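Heme-binding protein A / AI-2 binding protein A (Helicobacter pylori SS1, PDB 6OFQ) binds a peptide as a type II periplasmic binding protein and probably delivers peptides to an ABC transporter for import. Local coordinates at residues 151-155 and 166-172. Residues are numbered along the deposited sequence; the frame is centred on the assembly and turned at random.
Sequences HIIKS and FTLNGPE
Lys154 and Ser155 both pair with Thr167 in a classic beta bulge where two antiparallel strands meet: the carbonyl O of Thr167 accepts from Lys154 N at 2.8 Å and Ser155 N at 3.1 Å, while Thr167 N donates back to Ser155 O. The bond from Lys154 N is the more bent of the two, 133° at its hydrogen. Beyond the bulge, Asn169 clasps the end of helix 149-152. Its backbone N donates to Ile152 O, and its side-chain ND2 reaches His151 O at 2.9 Å; His151 O lies close to the amide plane of Asn169, yet ND2 stands 58° above the carbonyl plane of His151. ND2 also donates to a water that bonds to Ile153 O, so both amide protons are engaged, which should restrain the rotation of the group. Its OD1 rests against Lys154 CB (3.3 Å), from where the extended lysine chain crosses the amide at about a right angle. Ser155 and Thr167 point to one face of the sheet, where a second water joins OG to OG1. On the other side of the strand from Thr167, Ile153 CD1 approaches Phe166 CD1 obliquely at 4.1 Å, and Leu168 CD2 touches both isoleucines. With CG anti to the backbone N (chi1 -174°) and a bend at chi2, Glu172 lays its carboxylate against Ile152 CG1 and CD1; salt bridges to Lys472 and Arg473 hold its oxygens. The bulge lies at the open end of the hairpin of strands 153-160 and 163-168, the former at the edge of a five-stranded antiparallel sheet, with Phe175 of helix 175-178 packing on Ile152, Ile153, Phe166 and Leu168 and strand 91-96 flanking Phe166.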
loop_
_atom_site.group_PDB
_atom_site.type_symbol
_atom_site.label_atom_id
_atom_site.label_comp_id
_atom_site.label_asym_id
_atom_site.label_seq_id
_atom_site.Cartn_x
_atom_site.Cartn_y
_atom_site.Cartn_z
ATOM N N HIS A 151 15.454 -9.839 -10.510
ATOM C CA HIS A 151 16.595 -9.149 -11.074
ATOM C C HIS A 151 17.558 -8.651 -10.012
ATOM O O HIS A 151 18.741 -8.450 -10.318
ATOM C CB HIS A 151 16.152 -7.985 -11.959
ATOM C CG HIS A 151 15.232 -8.437 -13.050
ATOM N ND1 HIS A 151 15.576 -9.455 -13.914
ATOM C CD2 HIS A 151 13.950 -8.108 -13.333
ATOM C CE1 HIS A 151 14.553 -9.709 -14.710
ATOM N NE2 HIS A 151 13.572 -8.880 -14.400
ATOM N N ILE A 152 17.026 -8.229 -8.874
ATOM C CA ILE A 152 17.825 -7.637 -7.790
ATOM C C ILE A 152 18.638 -8.690 -7.066
ATOM O O ILE A 152 19.834 -8.523 -6.794
ATOM C CB ILE A 152 16.900 -6.893 -6.821
ATOM C CG1 ILE A 152 16.286 -5.663 -7.507
ATOM C CG2 ILE A 152 17.580 -6.451 -5.540
ATOM C CD1 ILE A 152 15.154 -4.988 -6.742
ATOM N N ILE A 153 17.987 -9.776 -6.687
ATOM C CA ILE A 153 18.608 -10.825 -5.878
ATOM C C ILE A 153 19.267 -11.873 -6.759
ATOM O O ILE A 153 18.636 -12.471 -7.646
ATOM C CB ILE A 153 17.573 -11.500 -4.936
ATOM C CG1 ILE A 153 16.970 -10.475 -3.982
ATOM C CG2 ILE A 153 18.213 -12.699 -4.258
ATOM C CD1 ILE A 153 15.799 -11.015 -3.187
ATOM N N LYS A 154 20.589 -12.013 -6.589
ATOM C CA LYS A 154 21.367 -13.107 -7.221
ATOM C C LYS A 154 21.177 -14.424 -6.498
ATOM O O LYS A 154 20.957 -15.448 -7.140
ATOM C CB LYS A 154 22.817 -12.676 -7.413
ATOM C CG LYS A 154 23.733 -13.765 -8.000
ATOM C CD LYS A 154 25.160 -13.259 -8.187
ATOM C CE LYS A 154 25.951 -14.367 -8.863
ATOM N NZ LYS A 154 27.218 -13.757 -9.347
ATOM N N SER A 155 21.345 -14.422 -5.184
ATOM C CA SER A 155 21.150 -15.600 -4.376
ATOM C C SER A 155 20.705 -15.297 -2.967
ATOM O O SER A 155 20.928 -14.196 -2.464
ATOM C CB SER A 155 22.456 -16.387 -4.327
ATOM O OG SER A 155 23.503 -15.655 -3.751
ATOM N N PHE A 166 21.898 -12.679 1.560
ATOM C CA PHE A 166 21.489 -12.256 0.236
ATOM C C PHE A 166 22.670 -11.702 -0.498
ATOM O O PHE A 166 23.459 -10.944 0.106
ATOM C CB PHE A 166 20.456 -11.100 0.322
ATOM C CG PHE A 166 19.128 -11.456 0.922
ATOM C CD1 PHE A 166 18.053 -11.879 0.130
ATOM C CD2 PHE A 166 18.945 -11.295 2.265
ATOM C CE1 PHE A 166 16.826 -12.185 0.708
ATOM C CE2 PHE A 166 17.724 -11.567 2.855
ATOM C CZ PHE A 166 16.693 -12.050 2.073
ATOM N N THR A 167 22.846 -12.159 -1.730
ATOM C CA THR A 167 23.793 -11.506 -2.623
ATOM C C THR A 167 23.007 -10.894 -3.751
ATOM O O THR A 167 22.132 -11.544 -4.343
ATOM C CB THR A 167 24.795 -12.557 -3.172
ATOM O OG1 THR A 167 25.432 -13.197 -2.048
ATOM C CG2 THR A 167 25.809 -11.865 -4.090
ATOM N N LEU A 168 23.325 -9.638 -4.031
ATOM C CA LEU A 168 22.589 -8.884 -5.071
ATOM C C LEU A 168 23.345 -8.824 -6.381
ATOM O O LEU A 168 24.572 -8.944 -6.411
ATOM C CB LEU A 168 22.258 -7.496 -4.583
ATOM C CG LEU A 168 21.538 -7.311 -3.280
ATOM C CD1 LEU A 168 21.102 -5.875 -3.062
ATOM C CD2 LEU A 168 20.397 -8.273 -3.064
ATOM N N ASN A 169 22.621 -8.617 -7.489
ATOM C CA ASN A 169 23.276 -8.404 -8.760
ATOM C C ASN A 169 23.908 -7.041 -8.911
ATOM O O ASN A 169 24.716 -6.843 -9.839
ATOM C CB ASN A 169 22.292 -8.695 -9.896
ATOM C CG ASN A 169 22.015 -10.168 -10.074
ATOM O OD1 ASN A 169 22.965 -10.963 -10.177
ATOM N ND2 ASN A 169 20.742 -10.573 -10.168
ATOM N N GLY A 170 23.536 -6.092 -8.049
ATOM C CA GLY A 170 24.060 -4.744 -8.122
ATOM C C GLY A 170 23.557 -4.039 -6.865
ATOM O O GLY A 170 22.639 -4.523 -6.196
ATOM N N PRO A 171 24.208 -2.939 -6.470
ATOM C CA PRO A 171 23.751 -2.229 -5.271
ATOM C C PRO A 171 22.320 -1.720 -5.454
ATOM O O PRO A 171 21.908 -1.363 -6.547
ATOM C CB PRO A 171 24.711 -1.049 -5.127
ATOM C CG PRO A 171 25.426 -0.982 -6.415
ATOM C CD PRO A 171 25.330 -2.246 -7.141
ATOM N N GLU A 172 21.555 -1.785 -4.372
ATOM C CA GLU A 172 20.103 -1.510 -4.360
ATOM C C GLU A 172 19.814 -0.737 -3.093
ATOM O O GLU A 172 19.558 -1.282 -2.038
ATOM C CB GLU A 172 19.336 -2.841 -4.433
ATOM C CG GLU A 172 17.832 -2.688 -4.564
ATOM C CD GLU A 172 17.350 -2.174 -5.911
ATOM O OE1 GLU A 172 17.947 -2.511 -6.946
ATOM O OE2 GLU A 172 16.286 -1.495 -5.833
HETATM O O HOH W 1 19.314 -13.033 -10.388
HETATM O O HOH W 2 23.736 -15.251 -1.016
#